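Local coordinates for putative lipoprotein (Clostridium difficile, PDB 4EXR) that is of unknown function but is a putative lipoprotein with two PepSY (YPEB) domains that forms a dimer, at residues I40-Y45 with Y75-I79; M114-M120 with F144-R148. All coordinates share one frame; numbering follows the deposited sequence. Where two conformers were deposited one is given.

Contact 1. Residues I40-Y45 with Y75-I79. With PO4 (phosphate ion), chain C.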
loop_
_atom_site.group_PDB
_atom_site.type_symbol
_atom_site.label_atom_id
_atom_site.label_comp_id
_atom_site.label_asym_id
_atom_site.label_seq_id
_atom_site.Cartn_x
_atom_site.Cartn_y
_atom_site.Cartn_z
ATOM N N ILE A 40 1.105 11.587 14.956
ATOM C CA ILE A 40 0.005 11.233 14.061
ATOM C C ILE A 40 -0.059 9.710 13.908
ATOM O O ILE A 40 -1.125 9.092 14.026
ATOM C CB ILE A 40 0.170 11.905 12.675
ATOM C CG1 ILE A 40 -0.092 13.413 12.774
ATOM C CG2 ILE A 40 -0.782 11.298 11.656
ATOM C CD1 ILE A 40 0.420 14.178 11.581
ATOM N N PHE A 41 1.098 9.098 13.686
ATOM C CA PHE A 41 1.151 7.648 13.539
ATOM C C PHE A 41 0.668 6.949 14.820
ATOM O O PHE A 41 -0.166 6.040 14.777
ATOM C CB PHE A 41 2.580 7.202 13.204
ATOM C CG PHE A 41 2.718 5.714 13.025
ATOM C CD1 PHE A 41 2.972 4.890 14.113
ATOM C CD2 PHE A 41 2.582 5.143 11.770
ATOM C CE1 PHE A 41 3.077 3.513 13.960
ATOM C CE2 PHE A 41 2.692 3.768 11.607
ATOM C CZ PHE A 41 2.946 2.955 12.709
ATOM N N LYS A 42 1.208 7.373 15.956
ATOM C CA LYS A 42 0.927 6.713 17.228
ATOM C C LYS A 42 -0.520 6.897 17.651
ATOM O O LYS A 42 -1.105 6.035 18.310
ATOM C CB LYS A 42 1.844 7.262 18.310
ATOM C CG LYS A 42 3.251 6.718 18.267
ATOM C CD LYS A 42 4.023 7.253 19.448
ATOM C CE LYS A 42 5.279 6.452 19.694
ATOM N NZ LYS A 42 6.072 7.051 20.806
ATOM N N ASP A 43 -1.092 8.034 17.278
ATOM C CA ASP A 43 -2.485 8.312 17.581
ATOM C C ASP A 43 -3.429 7.386 16.808
ATOM O O ASP A 43 -4.485 7.002 17.317
ATOM C CB ASP A 43 -2.811 9.773 17.281
ATOM C CG ASP A 43 -4.243 10.130 17.623
ATOM O OD1 ASP A 43 -4.750 9.622 18.647
ATOM O OD2 ASP A 43 -4.862 10.910 16.865
ATOM N N LYS A 44 -3.044 7.026 15.587
ATOM C CA LYS A 44 -3.877 6.176 14.736
ATOM C C LYS A 44 -3.693 4.695 15.066
ATOM O O LYS A 44 -4.646 3.913 15.046
ATOM C CB LYS A 44 -3.548 6.415 13.259
ATOM C CG LYS A 44 -4.314 5.521 12.289
ATOM C CD LYS A 44 -5.566 6.204 11.769
ATOM C CE LYS A 44 -6.465 5.228 11.010
ATOM N NZ LYS A 44 -5.906 4.790 9.698
ATOM N N TYR A 45 -2.455 4.317 15.357
ATOM C CA TYR A 45 -2.103 2.934 15.624
ATOM C C TYR A 45 -1.516 2.868 17.030
ATOM O O TYR A 45 -0.298 2.810 17.220
ATOM C CB TYR A 45 -1.134 2.433 14.548
ATOM C CG TYR A 45 -1.756 2.485 13.167
ATOM C CD1 TYR A 45 -2.881 1.722 12.869
ATOM C CD2 TYR A 45 -1.234 3.309 12.164
ATOM C CE1 TYR A 45 -3.474 1.771 11.621
ATOM C CE2 TYR A 45 -1.828 3.364 10.903
ATOM C CZ TYR A 45 -2.942 2.591 10.640
ATOM O OH TYR A 45 -3.534 2.621 9.396
ATOM N N TYR A 75 2.322 -1.306 9.439
ATOM C CA TYR A 75 1.577 -0.094 9.121
ATOM C C TYR A 75 2.558 0.892 8.525
ATOM O O TYR A 75 3.696 0.998 8.983
ATOM C CB TYR A 75 0.996 0.525 10.384
ATOM C CG TYR A 75 0.075 -0.376 11.147
ATOM C CD1 TYR A 75 -1.232 -0.581 10.723
ATOM C CD2 TYR A 75 0.505 -1.028 12.303
ATOM C CE1 TYR A 75 -2.088 -1.421 11.427
ATOM C CE2 TYR A 75 -0.345 -1.849 13.011
ATOM C CZ TYR A 75 -1.639 -2.042 12.569
ATOM O OH TYR A 75 -2.483 -2.869 13.275
ATOM N N LYS A 76 2.123 1.611 7.496
ATOM C CA LYS A 76 2.976 2.611 6.882
ATOM C C LYS A 76 2.166 3.851 6.579
ATOM O O LYS A 76 1.092 3.786 5.975
ATOM C CB LYS A 76 3.642 2.088 5.611
ATOM C CG LYS A 76 4.519 3.141 4.934
ATOM C CD LYS A 76 5.326 2.574 3.783
ATOM C CE LYS A 76 4.439 2.183 2.624
ATOM N NZ LYS A 76 5.255 1.797 1.437
HETATM N N MSE A 77 2.668 4.986 7.049
HETATM C CA MSE A 77 1.990 6.243 6.774
HETATM C C MSE A 77 2.951 7.193 6.094
HETATM O O MSE A 77 4.131 7.255 6.443
HETATM C CB MSE A 77 1.456 6.894 8.051
HETATM C CG MSE A 77 0.319 6.137 8.711
HETATM SE SE MSE A 77 -0.504 7.190 10.115
HETATM C CE MSE A 77 -1.364 8.552 9.031
ATOM N N LYS A 78 2.437 7.925 5.124
ATOM C CA LYS A 78 3.190 9.028 4.525
ATOM C C LYS A 78 2.467 10.324 4.836
ATOM O O LYS A 78 1.257 10.422 4.658
ATOM C CB LYS A 78 3.357 8.846 3.019
ATOM C CG LYS A 78 4.303 7.709 2.642
ATOM C CD LYS A 78 4.467 7.631 1.131
ATOM C CE LYS A 78 5.502 6.587 0.751
ATOM N NZ LYS A 78 5.331 6.158 -0.668
ATOM N N ILE A 79 3.227 11.300 5.319
ATOM C CA ILE A 79 2.683 12.565 5.781
ATOM C C ILE A 79 3.463 13.706 5.143
ATOM O O ILE A 79 4.696 13.735 5.211
ATOM C CB ILE A 79 2.809 12.669 7.325
ATOM C CG1 ILE A 79 1.991 11.566 8.006
ATOM C CG2 ILE A 79 2.346 14.034 7.807
ATOM C CD1 ILE A 79 2.536 11.163 9.361
HETATM P P PO4 C . 3.462 1.165 -1.727
HETATM O O1 PO4 C . 4.779 1.547 -2.360
HETATM O O2 PO4 C . 2.331 1.796 -2.504
HETATM O O3 PO4 C . 3.312 -0.334 -1.721
HETATM O O4 PO4 C . 3.434 1.683 -0.321
#
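Ile-40 and Phe-41 at the C-terminal end of helix 34-44, with Tyr-45 just beyond it, lay a mostly aromatic and apolar face on Tyr-75, Met-77 and Ile-79 of strand 73-80, a helix-on-sheet contact in the first PepSY region. The helix runs at 139° to the strand, so the pairs follow in reverse order, Ile-40 near Ile-79 and Tyr-45 near Tyr-75. At the Tyr-45 end the two tyrosine rings form an offset stack, centroids 4.1 Å apart and planes inclined by 22°. The overlap is partial: Tyr-75 CD1 comes within 3.4 Å of Tyr-45 CE1, while CG of Lys-44 covers the opposite face of the Tyr-45 ring. Next along the strand, selenomethionine Met-77 wedges against Ile-40, Phe-41 and Tyr-45. Extended at chi2 (-169°), its side chain carries SE to 3.8 Å from Phe-41 CA, and the bend at chi3 then sets CE 3.8 Å from Ile-40 CG2. SE also lies obliquely to the Phe-41 and Tyr-45 rings, a pair of Met-aromatic contacts. Tyr-75 CB packs 3.9 Å from Phe-41 CE2, and at the far end Ile-40 CG2 meets Ile-79 CD1 at 4.0 Å, tip to tip. Lys-76 points away from the helix; its NZ approaches a phosphate that also binds Lys-90 of the second subunit and is probably from the crystallisation liquor. No hydrogen bond links the two segments. Their polar ends find partners in other parts of the same chain: Asp-89 on strand 86-93 receives both Lys-44 NZ and Tyr-45 OH, which bond each other at 3.2 Å between NZ and OH, and Tyr-75 OH reaches Asp-70. Adhesion here therefore rests on dispersion and ring stacking, while the hydroxyl bonds to Asp-89 and Asp-70 probably help fix how the two rings are turned.

Contact 2. Residues M114-M120 with F144-R148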
loop_
_atom_site.group_PDB
_atom_site.type_symbol
_atom_site.label_atom_id
_atom_site.label_comp_id
_atom_site.label_asym_id
_atom_site.label_seq_id
_atom_site.Cartn_x
_atom_site.Cartn_y
_atom_site.Cartn_z
HETATM N N MSE A 114 18.486 13.404 19.737
HETATM C CA MSE A 114 18.731 14.719 19.171
HETATM C C MSE A 114 17.806 14.941 17.973
HETATM O O MSE A 114 17.154 14.009 17.504
HETATM C CB MSE A 114 20.186 14.837 18.743
HETATM C CG MSE A 114 20.533 14.013 17.520
HETATM SE SE MSE A 114 22.415 14.276 17.062
HETATM C CE MSE A 114 23.146 13.897 18.829
ATOM N N THR A 115 17.750 16.177 17.482
ATOM C CA THR A 115 16.883 16.516 16.359
ATOM C C THR A 115 17.540 16.111 15.051
ATOM O O THR A 115 18.749 15.912 14.998
ATOM C CB THR A 115 16.603 18.032 16.306
ATOM O OG1 THR A 115 17.833 18.717 16.071
ATOM C CG2 THR A 115 15.993 18.511 17.617
ATOM N N PRO A 116 16.740 15.970 13.985
ATOM C CA PRO A 116 17.316 15.667 12.676
ATOM C C PRO A 116 18.314 16.748 12.235
ATOM O O PRO A 116 19.330 16.434 11.613
ATOM C CB PRO A 116 16.091 15.667 11.756
ATOM C CG PRO A 116 14.953 15.281 12.642
ATOM C CD PRO A 116 15.270 15.844 13.997
ATOM N N GLN A 117 18.015 18.001 12.562
ATOM C CA GLN A 117 18.911 19.117 12.262
ATOM C C GLN A 117 20.282 18.904 12.908
ATOM O O GLN A 117 21.321 19.010 12.250
ATOM C CB GLN A 117 18.279 20.414 12.768
ATOM C CG GLN A 117 19.203 21.607 12.766
ATOM C CD GLN A 117 19.026 22.464 11.536
ATOM O OE1 GLN A 117 18.856 21.952 10.426
ATOM N NE2 GLN A 117 19.052 23.781 11.725
ATOM N N GLN A 118 20.285 18.574 14.195
ATOM C CA GLN A 118 21.532 18.272 14.887
ATOM C C GLN A 118 22.295 17.100 14.269
ATOM O O GLN A 118 23.515 17.149 14.144
ATOM C CB GLN A 118 21.276 18.035 16.381
ATOM C CG GLN A 118 20.926 19.319 17.138
ATOM C CD GLN A 118 20.356 19.054 18.523
ATOM O OE1 GLN A 118 19.727 18.025 18.763
ATOM N NE2 GLN A 118 20.572 19.992 19.440
ATOM N N ALA A 119 21.587 16.044 13.879
ATOM C CA ALA A 119 22.255 14.907 13.250
ATOM C C ALA A 119 22.858 15.267 11.889
ATOM O O ALA A 119 23.974 14.852 11.570
ATOM C CB ALA A 119 21.296 13.718 13.113
HETATM N N MSE A 120 22.109 16.022 11.087
HETATM C CA MSE A 120 22.579 16.452 9.771
HETATM C C MSE A 120 23.833 17.336 9.861
HETATM O O MSE A 120 24.756 17.211 9.047
HETATM C CB MSE A 120 21.479 17.206 9.023
HETATM C CG MSE A 120 20.297 16.349 8.574
HETATM SE SE MSE A 120 19.026 17.380 7.462
HETATM C CE MSE A 120 17.808 18.074 8.813
ATOM N N PHE A 144 20.108 4.940 15.264
ATOM C CA PHE A 144 20.941 5.961 14.667
ATOM C C PHE A 144 20.180 6.739 13.597
ATOM O O PHE A 144 19.229 6.231 12.995
ATOM C CB PHE A 144 22.206 5.327 14.068
ATOM C CG PHE A 144 21.920 4.195 13.117
ATOM C CD1 PHE A 144 21.655 4.443 11.779
ATOM C CD2 PHE A 144 21.906 2.882 13.565
ATOM C CE1 PHE A 144 21.370 3.404 10.910
ATOM C CE2 PHE A 144 21.630 1.841 12.700
ATOM C CZ PHE A 144 21.368 2.101 11.367
ATOM N N TYR A 145 20.601 7.982 13.377
ATOM C CA TYR A 145 20.194 8.697 12.181
ATOM C C TYR A 145 21.092 8.217 11.052
ATOM O O TYR A 145 22.292 8.028 11.239
ATOM C CB TYR A 145 20.382 10.204 12.350
ATOM C CG TYR A 145 19.280 10.913 13.115
ATOM C CD1 TYR A 145 18.106 11.304 12.478
ATOM C CD2 TYR A 145 19.436 11.225 14.462
ATOM C CE1 TYR A 145 17.103 11.964 13.170
ATOM C CE2 TYR A 145 18.441 11.902 15.162
ATOM C CZ TYR A 145 17.283 12.266 14.506
ATOM O OH TYR A 145 16.293 12.919 15.201
ATOM N N LYS A 146 20.511 8.006 9.881
ATOM C CA LYS A 146 21.290 7.696 8.696
ATOM C C LYS A 146 21.080 8.871 7.748
ATOM O O LYS A 146 19.973 9.084 7.260
ATOM C CB LYS A 146 20.776 6.416 8.060
ATOM C CG LYS A 146 21.506 5.987 6.790
ATOM C CD LYS A 146 20.778 4.792 6.198
ATOM C CE LYS A 146 21.547 4.141 5.074
ATOM N NZ LYS A 146 20.840 2.915 4.596
ATOM N N ILE A 147 22.133 9.651 7.526
ATOM C CA ILE A 147 22.040 10.858 6.707
ATOM C C ILE A 147 22.613 10.597 5.320
ATOM O O ILE A 147 23.760 10.167 5.184
ATOM C CB ILE A 147 22.797 12.047 7.360
ATOM C CG1 ILE A 147 22.412 12.190 8.844
ATOM C CG2 ILE A 147 22.576 13.338 6.561
ATOM C CD1 ILE A 147 20.941 12.433 9.092
ATOM N N ARG A 148 21.810 10.850 4.292
ATOM C CA ARG A 148 22.261 10.671 2.918
ATOM C C ARG A 148 22.789 12.006 2.372
ATOM O O ARG A 148 22.067 13.000 2.351
ATOM C CB ARG A 148 21.119 10.146 2.042
ATOM C CG ARG A 148 21.364 10.290 0.547
ATOM C CD ARG A 148 22.504 9.403 0.086
ATOM N NE ARG A 148 22.202 7.989 0.299
ATOM C CZ ARG A 148 21.992 7.107 -0.674
ATOM N NH1 ARG A 148 22.062 7.482 -1.948
ATOM N NH2 ARG A 148 21.723 5.842 -0.369
#
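Helix 116-120 passes over strand 144-148 at 62°, its axis 9.1 Å away, which places Ala-119 opposite Tyr-145 and Met-120 opposite Ile-147. This is helix-on-sheet packing in the second PepSY region, and the start of the helix carries a capping box: Gln-118 N donates to Thr-115 OG1 at 3.1 Å, while Thr-115 N returns a bond to Gln-118 OE1 at 3.0 Å. The capped turn is also gripped from the sheet by Tyr-145. With CG anti to its carbonyl carbon (chi1 -81°), this tyrosine extends its ring beneath the first turn, so that a single residue meets the helix in two ways. Ala-119 CB sits over one ring face, 3.4 Å from Tyr-145 CD2, as a CH-pi contact. Pro-116 approaches the ring obliquely, and Met-114 CG lies 3.8 Å from Tyr-145 CE2. Beyond the ring, Met-120 CG and Ile-147 CD1 pack at 4.0 Å, their side chains crossing at about a right angle. Tyr-34 of helix 34-44 touches both Pro-116 and Tyr-145, and so brings the other helix of the chain to this core. The polar end of the ring is satisfied locally: Tyr-145 OH donates to Met-114 O at 2.7 Å, with the hydroxyl tilted 22° from the carbonyl plane.

From the N terminus, the chain forms helix 34-44, runs through strands 49-58 and 61-69, and closes contact 1 when strand 73-80 comes back beneath the helix. It then adds strand 86-93 and crosses a linker to helix 116-126. Contact 2 closes a second loop, holding the remainder of that helix and strand 130-139, once strand 142-151 is reached. The loops follow in series, neither nesting nor crossing. The centres of contact 1 and contact 2 are about 21 Å apart, on opposite sides of the chain's centre. Between contact 1 and contact 2 the nearest atoms are about 13 Å apart. One antiparallel sheet joins them: strands 49-58 and 130-139 pair centrally, where Val-51, Asp-52 and Asp-137 bind sodium.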